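Local coordinates for protein putative 2,5-diketo-D-gluconic acid reductase B (Sinorhizobium meliloti, PDB 3UP8) that probably reduces small carbonyl compounds such as methylglyoxal with NADPH, as a TIM-barrel member of the aldo/keto reductase family, at residues L125-P130 against G141-V146; F160-M165 against L193-R198; V181-H184 against D188-K191. One frame throughout, in Å; residues are numbered along the deposited sequence.

The three contacts illustrate how a (beta/alpha)8 barrel is assembled from repeated strand-helix pairings and helix-helix seams. Contact 1 seats a helix on strand 122-127, and contact 3 ties the end of strand 176-182 to the start of the next helix. Contact 2 joins two neighbouring outer helices, with its centre about 11 Å from that of contact 3 and 17 Å from that of contact 1. It touches both: Leu193 CD1 lies 3.6 Å from Tyr183 OH, and Leu127 CD1 lies 3.9 Å from Phe160 CZ. Contact 1 alone reaches the predicted substrate site, through His128; the side chain of Val181 in contact 3 is about 10 Å from that of His128.

Contact 1 of 3, residues L125-P130 against G141-V146; sequences LLLHWP and GALNEV. With ACT (acetate ion), chain C.
Leu143 meets both Leu125 and Leu127, its two methyl branches divided between them. CD2 turns to the first, lying 3.8 Å from Leu125 CD2 and 3.6 Å from the backbone oxygen Leu125 O. CD1 goes to the second, where it approaches the branch point, Leu127 CG, at 3.7 Å. One turn further along the helix, Val146 CG2 reaches the same Leu125 CD2 at 3.8 Å, the two side chains crossing at about a right angle. Leu125 CD2 is thus shared by two helix residues; the side chains meet through apolar atoms alone, and no hydrogen bond crosses between the segments. In Leu125, chi1 of -176° sends CG toward the helix, and chi2 then turns CD2 to it. The axes of strand 125-127 and helix 141-146 run nearly antiparallel (173°) and approach to 9.8 Å, as expected of the first two elements of a beta-alpha-beta crossover.

Just past the strand, at the C-terminal mouth of the barrel, His128, a predicted substrate-binding residue, donates from NE2 to acetate OXT (2.7 Å). The acetate, probably from the crystallisation liquor, also bonds to Tyr70 OH, the predicted proton donor, and so occupies a plausible substrate position.

Strand 122-127 is hydrogen-bonded between strands 91-96 and 152-158, while Val110 and Phe106 of helix 103-117 pack on Leu125 and Leu127, and Ile155 and Val152 of strand 152-158 on Leu143 and Val146.

Contact 2 of 3, residues F160-M165 against L193-R198; sequences FNTTQM and LQTARR
Thr162 and Thr195 face each other where two outer helices of the TIM barrel, 162-171 and 190-199, come together. Their side chains cross at about a right angle, and the methyl of one meets the hydroxyl of the other: Thr162 CG2 approaches Thr195 OG1 at 3.2 Å, a close methyl-to-oxygen contact. The hydroxyls themselves are engaged elsewhere. Thr162 OG1 bonds to Asp297 near the chain's C-terminus, whereas Thr195 OG1 makes a weak hydrogen bond to Lys191 O in the preceding turn of its own helix.

Selenomethionine 165 (Met165) lies one turn on from Thr162 and crosses Thr195 obliquely. A bend about the CG-SE bond (chi3 67°) carries its terminal methyl to the facing helix, where CE comes to 3.8 Å from Thr195 CG2 and the same distance from Ala196 CB. CE is nearer still to the helix backbone, 3.4 Å from Ala196 N. With Thr195 presenting CG2 to Met165 and OG1 to Thr162, its branched side chain sits across Thr162 and Met165 of helix 162-171. Val192 and Leu199 of helix 190-199 also touch Met165, extending its apolar surroundings. Arg198, at the end of segment 193-198, forms a salt bridge to Glu166 and so adds a charged tie between the same two helices.

The start of helix 162-171 is fixed by a capping box between Asn161 and Gln164. Gln164 OE1 accepts from Asn161 N at 3.0 Å, and the return bond, Gln164 N to Asn161 OD1, measures 2.8 Å and arrives almost straight in line with the side-chain carbonyl (176°).

Contact 3 of 3, residues V181-H184 against D188-K191; sequences VEYH and DQTK
Segment 181-184 leaves the barrel as strand 176-182 ends, and 188-191 enters helix 190-199 with Gln189 at its N-cap position; the turn between them is the first connection of a beta-alpha-beta unit in the TIM barrel. The nearest CA atoms across the two segments are those of Tyr183 and Gln189, 7.0 Å apart.

Gln189 spans this gap. Its CB and CG lie over one face of the Tyr183 ring, and a bend at chi2 (-75°) then turns the amide to the strand end. CB forms a CH-pi contact 3.9 Å from the ring centroid, displaced toward the rim, and CG comes to 3.4 Å from Tyr183 CD1. Beyond them, Gln189 NE2 donates to Glu182 O at 2.8 Å, with the oxygen lying in the amide plane. This bond satisfies a carbonyl at the buried strand terminus, and the same nitrogen rests 3.7 Å from Val181 CG2. Ring and amide planes stand 78° apart. The far end of the tyrosine is held by Gln242, which bonds to its OH.

Glu182 OE1 accepts from Val287 N, and OE2 from both Ile286 N and His184 NE2. At the helix entrance Thr190 OG1 gives its proton to Asp188 OD1 at 2.7 Å. Across the turn from that pair, the His184 NE2 bond to Glu182 OE2 measures 2.8 Å, in the plane of the imidazole and onto the anti lone pair of the oxygen.

Contact 1 of 3, residues L125-P130 against G141-V146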
loop_
_atom_site.group_PDB
_atom_site.type_symbol
_atom_site.label_atom_id
_atom_site.label_comp_id
_atom_site.label_asym_id
_atom_site.label_seq_id
_atom_site.Cartn_x
_atom_site.Cartn_y
_atom_site.Cartn_z
ATOM N N LEU A 125 -6.873 -7.191 -4.420
ATOM C CA LEU A 125 -5.859 -8.110 -4.927
ATOM C C LEU A 125 -5.038 -7.394 -5.981
ATOM O O LEU A 125 -5.594 -6.828 -6.927
ATOM C CB LEU A 125 -6.488 -9.377 -5.519
ATOM C CG LEU A 125 -5.528 -10.469 -6.007
ATOM C CD1 LEU A 125 -4.788 -11.098 -4.823
ATOM C CD2 LEU A 125 -6.244 -11.560 -6.816
ATOM N N LEU A 126 -3.721 -7.410 -5.799
ATOM C CA LEU A 126 -2.813 -6.725 -6.717
ATOM C C LEU A 126 -1.931 -7.715 -7.453
ATOM O O LEU A 126 -1.594 -8.788 -6.950
ATOM C CB LEU A 126 -1.922 -5.732 -5.955
ATOM C CG LEU A 126 -2.546 -4.785 -4.925
ATOM C CD1 LEU A 126 -1.457 -3.910 -4.306
ATOM C CD2 LEU A 126 -3.631 -3.906 -5.546
ATOM N N LEU A 127 -1.561 -7.336 -8.664
ATOM C CA LEU A 127 -0.423 -7.925 -9.333
ATOM C C LEU A 127 0.794 -7.271 -8.696
ATOM O O LEU A 127 0.935 -6.033 -8.709
ATOM C CB LEU A 127 -0.475 -7.643 -10.851
ATOM C CG LEU A 127 -1.780 -8.044 -11.552
ATOM C CD1 LEU A 127 -1.833 -7.541 -13.003
ATOM C CD2 LEU A 127 -2.010 -9.578 -11.492
ATOM N N HIS A 128 1.676 -8.104 -8.149
ATOM C CA HIS A 128 2.776 -7.605 -7.314
ATOM C C HIS A 128 3.840 -6.830 -8.096
ATOM O O HIS A 128 4.315 -5.794 -7.641
ATOM C CB HIS A 128 3.408 -8.766 -6.521
ATOM C CG HIS A 128 4.066 -8.341 -5.246
ATOM N ND1 HIS A 128 4.201 -9.185 -4.164
ATOM C CD2 HIS A 128 4.618 -7.159 -4.873
ATOM C CE1 HIS A 128 4.814 -8.546 -3.183
ATOM N NE2 HIS A 128 5.072 -7.314 -3.583
ATOM N N TRP A 129 4.190 -7.331 -9.282
ATOM C CA TRP A 129 5.198 -6.721 -10.134
ATOM C C TRP A 129 4.758 -6.860 -11.585
ATOM O O TRP A 129 4.089 -7.834 -11.919
ATOM C CB TRP A 129 6.565 -7.392 -9.937
ATOM C CG TRP A 129 7.202 -7.028 -8.629
ATOM C CD1 TRP A 129 7.071 -7.687 -7.450
ATOM C CD2 TRP A 129 8.036 -5.893 -8.369
ATOM N NE1 TRP A 129 7.778 -7.040 -6.463
ATOM C CE2 TRP A 129 8.371 -5.929 -7.004
ATOM C CE3 TRP A 129 8.532 -4.849 -9.163
ATOM C CZ2 TRP A 129 9.183 -4.964 -6.409
ATOM C CZ3 TRP A 129 9.346 -3.886 -8.566
ATOM C CH2 TRP A 129 9.646 -3.948 -7.199
ATOM N N PRO A 130 5.141 -5.899 -12.453
ATOM C CA PRO A 130 4.779 -5.948 -13.887
ATOM C C PRO A 130 5.603 -6.918 -14.739
ATOM O O PRO A 130 5.084 -7.449 -15.733
ATOM C CB PRO A 130 5.030 -4.515 -14.361
ATOM C CG PRO A 130 6.133 -4.036 -13.475
ATOM C CD PRO A 130 5.825 -4.636 -12.112
ATOM N N GLY A 141 -7.023 -10.572 -17.024
ATOM C CA GLY A 141 -8.178 -11.471 -17.159
ATOM C C GLY A 141 -8.437 -12.287 -15.891
ATOM O O GLY A 141 -9.590 -12.451 -15.462
ATOM N N ALA A 142 -7.362 -12.826 -15.321
ATOM C CA ALA A 142 -7.463 -13.613 -14.087
ATOM C C ALA A 142 -7.893 -12.745 -12.902
ATOM O O ALA A 142 -8.702 -13.193 -12.099
ATOM C CB ALA A 142 -6.177 -14.310 -13.794
ATOM N N LEU A 143 -7.386 -11.505 -12.810
ATOM C CA LEU A 143 -7.873 -10.567 -11.781
ATOM C C LEU A 143 -9.377 -10.378 -11.871
ATOM O O LEU A 143 -10.088 -10.457 -10.861
ATOM C CB LEU A 143 -7.212 -9.184 -11.893
ATOM C CG LEU A 143 -5.859 -8.911 -11.246
ATOM C CD1 LEU A 143 -5.430 -7.482 -11.652
ATOM C CD2 LEU A 143 -5.900 -9.074 -9.714
ATOM N N ASN A 144 -9.875 -10.129 -13.087
ATOM C CA ASN A 144 -11.310 -9.956 -13.268
ATOM C C ASN A 144 -12.105 -11.228 -12.953
ATOM O O ASN A 144 -13.207 -11.158 -12.433
ATOM C CB ASN A 144 -11.615 -9.489 -14.698
ATOM C CG ASN A 144 -11.420 -7.998 -14.857
ATOM O OD1 ASN A 144 -12.348 -7.224 -14.655
ATOM N ND2 ASN A 144 -10.200 -7.589 -15.150
ATOM N N GLU A 145 -11.547 -12.382 -13.291
ATOM C CA GLU A 145 -12.235 -13.643 -13.006
ATOM C C GLU A 145 -12.490 -13.788 -11.505
ATOM O O GLU A 145 -13.621 -14.028 -11.090
ATOM C CB GLU A 145 -11.434 -14.833 -13.510
ATOM C CG GLU A 145 -12.092 -16.197 -13.188
ATOM C CD GLU A 145 -11.330 -17.378 -13.790
ATOM O OE1 GLU A 145 -10.674 -17.182 -14.827
ATOM O OE2 GLU A 145 -11.386 -18.507 -13.232
ATOM N N VAL A 146 -11.454 -13.626 -10.695
ATOM C CA VAL A 146 -11.624 -13.808 -9.249
ATOM C C VAL A 146 -12.486 -12.721 -8.612
ATOM O O VAL A 146 -13.154 -12.974 -7.603
ATOM C CB VAL A 146 -10.283 -13.964 -8.512
ATOM C CG1 VAL A 146 -9.606 -15.241 -8.951
ATOM C CG2 VAL A 146 -9.348 -12.734 -8.742
HETATM C C ACT C . 6.934 -4.994 -1.612
HETATM O O ACT C . 5.989 -4.575 -0.909
HETATM O OXT ACT C . 6.903 -6.202 -1.877
HETATM C CH3 ACT C . 8.040 -4.122 -2.116
#

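Contact 2 of 3, residues F160-M165 against L193-R198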
loop_
_atom_site.group_PDB
_atom_site.type_symbol
_atom_site.label_atom_id
_atom_site.label_comp_id
_atom_site.label_asym_id
_atom_site.label_seq_id
_atom_site.Cartn_x
_atom_site.Cartn_y
_atom_site.Cartn_z
ATOM N N PHE A 160 3.856 -0.719 -11.234
ATOM C CA PHE A 160 3.650 -0.495 -12.657
ATOM C C PHE A 160 4.092 0.933 -12.995
ATOM O O PHE A 160 3.843 1.870 -12.221
ATOM C CB PHE A 160 2.166 -0.652 -13.006
ATOM C CG PHE A 160 1.710 -2.083 -13.172
ATOM C CD1 PHE A 160 0.798 -2.420 -14.179
ATOM C CD2 PHE A 160 2.172 -3.090 -12.330
ATOM C CE1 PHE A 160 0.361 -3.744 -14.336
ATOM C CE2 PHE A 160 1.750 -4.414 -12.488
ATOM C CZ PHE A 160 0.844 -4.746 -13.485
ATOM N N ASN A 161 4.721 1.103 -14.158
ATOM C CA ASN A 161 5.014 2.446 -14.644
ATOM C C ASN A 161 3.760 3.024 -15.309
ATOM O O ASN A 161 2.735 2.323 -15.399
ATOM C CB ASN A 161 6.251 2.432 -15.561
ATOM C CG ASN A 161 6.024 1.679 -16.863
ATOM O OD1 ASN A 161 4.890 1.433 -17.266
ATOM N ND2 ASN A 161 7.119 1.317 -17.533
ATOM N N THR A 162 3.815 4.284 -15.765
ATOM C CA THR A 162 2.619 4.947 -16.302
ATOM C C THR A 162 2.075 4.250 -17.551
ATOM O O THR A 162 0.864 4.155 -17.746
ATOM C CB THR A 162 2.823 6.484 -16.573
ATOM O OG1 THR A 162 3.912 6.662 -17.468
ATOM C CG2 THR A 162 3.170 7.221 -15.289
ATOM N N THR A 163 2.983 3.744 -18.380
ATOM C CA THR A 163 2.606 3.041 -19.592
ATOM C C THR A 163 1.789 1.798 -19.224
ATOM O O THR A 163 0.758 1.519 -19.831
ATOM C CB THR A 163 3.855 2.642 -20.413
ATOM O OG1 THR A 163 4.602 3.830 -20.706
ATOM C CG2 THR A 163 3.438 1.994 -21.725
ATOM N N GLN A 164 2.240 1.085 -18.193
ATOM C CA GLN A 164 1.572 -0.142 -17.760
ATOM C C GLN A 164 0.268 0.128 -17.015
ATOM O O GLN A 164 -0.656 -0.696 -17.044
ATOM C CB GLN A 164 2.531 -0.978 -16.921
ATOM C CG GLN A 164 3.780 -1.399 -17.705
ATOM C CD GLN A 164 4.914 -1.856 -16.814
ATOM O OE1 GLN A 164 5.044 -1.435 -15.655
ATOM N NE2 GLN A 164 5.747 -2.729 -17.346
HETATM N N MSE A 165 0.207 1.272 -16.338
HETATM C CA MSE A 165 -0.999 1.700 -15.659
HETATM C C MSE A 165 -2.083 1.927 -16.706
HETATM O O MSE A 165 -3.209 1.449 -16.557
HETATM C CB MSE A 165 -0.755 2.992 -14.863
HETATM C CG MSE A 165 0.154 2.801 -13.633
HETATM SE SE MSE A 165 0.780 4.531 -12.936
HETATM C CE MSE A 165 -0.911 5.189 -12.323
ATOM N N LEU A 193 1.768 9.840 -10.146
ATOM C CA LEU A 193 0.613 10.489 -9.516
ATOM C C LEU A 193 -0.329 11.115 -10.528
ATOM O O LEU A 193 -1.557 11.019 -10.395
ATOM C CB LEU A 193 1.062 11.576 -8.537
ATOM C CG LEU A 193 1.174 11.236 -7.062
ATOM C CD1 LEU A 193 1.873 12.404 -6.345
ATOM C CD2 LEU A 193 -0.200 10.934 -6.452
ATOM N N GLN A 194 0.248 11.777 -11.527
ATOM C CA GLN A 194 -0.543 12.467 -12.540
ATOM C C GLN A 194 -1.340 11.460 -13.363
ATOM O O GLN A 194 -2.511 11.683 -13.649
ATOM C CB GLN A 194 0.344 13.366 -13.422
ATOM C CG GLN A 194 1.036 14.490 -12.590
ATOM C CD GLN A 194 1.854 15.493 -13.414
ATOM O OE1 GLN A 194 2.523 15.128 -14.387
ATOM N NE2 GLN A 194 1.827 16.761 -12.998
ATOM N N THR A 195 -0.707 10.346 -13.719
ATOM C CA THR A 195 -1.400 9.276 -14.447
ATOM C C THR A 195 -2.479 8.651 -13.567
ATOM O O THR A 195 -3.597 8.440 -14.018
ATOM C CB THR A 195 -0.412 8.214 -14.965
ATOM O OG1 THR A 195 0.476 8.820 -15.902
ATOM C CG2 THR A 195 -1.124 7.058 -15.651
ATOM N N ALA A 196 -2.152 8.374 -12.305
ATOM C CA ALA A 196 -3.151 7.827 -11.375
ATOM C C ALA A 196 -4.415 8.674 -11.350
ATOM O O ALA A 196 -5.518 8.163 -11.524
ATOM C CB ALA A 196 -2.568 7.688 -9.974
ATOM N N ARG A 197 -4.247 9.975 -11.139
ATOM C CA ARG A 197 -5.368 10.904 -11.054
ATOM C C ARG A 197 -6.200 10.994 -12.347
ATOM O O ARG A 197 -7.432 11.052 -12.293
ATOM C CB ARG A 197 -4.875 12.286 -10.601
ATOM C CG ARG A 197 -4.506 12.318 -9.117
ATOM C CD ARG A 197 -3.708 13.556 -8.758
ATOM N NE ARG A 197 -3.321 13.567 -7.344
ATOM C CZ ARG A 197 -2.219 14.157 -6.886
ATOM N NH1 ARG A 197 -1.403 14.766 -7.735
ATOM N NH2 ARG A 197 -1.918 14.127 -5.591
ATOM N N ARG A 198 -5.537 10.977 -13.497
ATOM C CA ARG A 198 -6.247 10.905 -14.780
ATOM C C ARG A 198 -7.066 9.614 -14.918
ATOM O O ARG A 198 -8.204 9.641 -15.398
ATOM C CB ARG A 198 -5.274 11.048 -15.948
ATOM C CG ARG A 198 -5.964 11.139 -17.320
ATOM C CD ARG A 198 -4.984 11.318 -18.483
ATOM N NE ARG A 198 -4.061 10.188 -18.634
ATOM C CZ ARG A 198 -4.373 9.024 -19.206
ATOM N NH1 ARG A 198 -5.599 8.802 -19.687
ATOM N NH2 ARG A 198 -3.456 8.074 -19.290
#

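Contact 3 of 3, residues V181-H184 against D188-K191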
loop_
_atom_site.group_PDB
_atom_site.type_symbol
_atom_site.label_atom_id
_atom_site.label_comp_id
_atom_site.label_asym_id
_atom_site.label_seq_id
_atom_site.Cartn_x
_atom_site.Cartn_y
_atom_site.Cartn_z
ATOM N N VAL A 181 3.222 1.473 -5.007
ATOM C CA VAL A 181 4.594 1.771 -5.399
ATOM C C VAL A 181 5.396 2.319 -4.217
ATOM O O VAL A 181 4.827 2.806 -3.236
ATOM C CB VAL A 181 4.648 2.824 -6.530
ATOM C CG1 VAL A 181 3.970 2.295 -7.817
ATOM C CG2 VAL A 181 4.029 4.161 -6.086
ATOM N N GLU A 182 6.720 2.208 -4.321
ATOM C CA GLU A 182 7.640 2.855 -3.378
ATOM C C GLU A 182 7.432 4.359 -3.468
ATOM O O GLU A 182 7.457 4.916 -4.550
ATOM C CB GLU A 182 9.081 2.532 -3.766
ATOM C CG GLU A 182 10.102 3.131 -2.840
ATOM C CD GLU A 182 11.517 2.751 -3.207
ATOM O OE1 GLU A 182 11.712 1.740 -3.906
ATOM O OE2 GLU A 182 12.434 3.478 -2.782
ATOM N N TYR A 183 7.197 5.012 -2.335
ATOM C CA TYR A 183 7.001 6.462 -2.342
ATOM C C TYR A 183 7.381 7.023 -0.973
ATOM O O TYR A 183 6.855 6.602 0.056
ATOM C CB TYR A 183 5.553 6.811 -2.713
ATOM C CG TYR A 183 5.302 8.273 -3.041
ATOM C CD1 TYR A 183 6.318 9.099 -3.525
ATOM C CD2 TYR A 183 4.025 8.825 -2.870
ATOM C CE1 TYR A 183 6.070 10.456 -3.826
ATOM C CE2 TYR A 183 3.764 10.167 -3.175
ATOM C CZ TYR A 183 4.785 10.965 -3.652
ATOM O OH TYR A 183 4.494 12.285 -3.931
ATOM N N HIS A 184 8.332 7.953 -0.995
ATOM C CA HIS A 184 8.881 8.590 0.200
ATOM C C HIS A 184 9.534 9.882 -0.299
ATOM O O HIS A 184 9.627 10.094 -1.509
ATOM C CB HIS A 184 9.902 7.676 0.885
ATOM C CG HIS A 184 10.911 7.084 -0.052
ATOM N ND1 HIS A 184 11.948 7.815 -0.598
ATOM C CD2 HIS A 184 11.048 5.823 -0.532
ATOM C CE1 HIS A 184 12.663 7.035 -1.391
ATOM N NE2 HIS A 184 12.141 5.820 -1.366
ATOM N N ASP A 188 10.823 10.864 -6.330
ATOM C CA ASP A 188 9.786 11.621 -7.040
ATOM C C ASP A 188 8.780 10.682 -7.723
ATOM O O ASP A 188 9.175 9.735 -8.414
ATOM C CB ASP A 188 10.414 12.534 -8.095
ATOM C CG ASP A 188 9.371 13.304 -8.899
ATOM O OD1 ASP A 188 8.396 13.821 -8.309
ATOM O OD2 ASP A 188 9.519 13.385 -10.132
ATOM N N GLN A 189 7.492 10.948 -7.522
ATOM C CA GLN A 189 6.443 10.173 -8.201
ATOM C C GLN A 189 5.458 11.056 -8.957
ATOM O O GLN A 189 4.283 10.701 -9.124
ATOM C CB GLN A 189 5.714 9.234 -7.214
ATOM C CG GLN A 189 6.579 8.080 -6.709
ATOM C CD GLN A 189 6.796 6.972 -7.733
ATOM O OE1 GLN A 189 6.625 7.164 -8.945
ATOM N NE2 GLN A 189 7.170 5.793 -7.245
ATOM N N THR A 190 5.952 12.202 -9.430
ATOM C CA THR A 190 5.128 13.158 -10.174
ATOM C C THR A 190 4.356 12.529 -11.333
ATOM O O THR A 190 3.142 12.669 -11.405
ATOM C CB THR A 190 5.984 14.354 -10.678
ATOM O OG1 THR A 190 6.418 15.108 -9.545
ATOM C CG2 THR A 190 5.192 15.253 -11.628
ATOM N N LYS A 191 5.048 11.845 -12.232
ATOM C CA LYS A 191 4.396 11.264 -13.415
ATOM C C LYS A 191 3.384 10.175 -13.020
ATOM O O LYS A 191 2.257 10.169 -13.498
ATOM C CB LYS A 191 5.419 10.690 -14.405
ATOM C CG LYS A 191 6.249 11.719 -15.176
ATOM C CD LYS A 191 7.074 10.998 -16.271
ATOM C CE LYS A 191 8.207 11.881 -16.817
ATOM N NZ LYS A 191 9.057 11.154 -17.819
#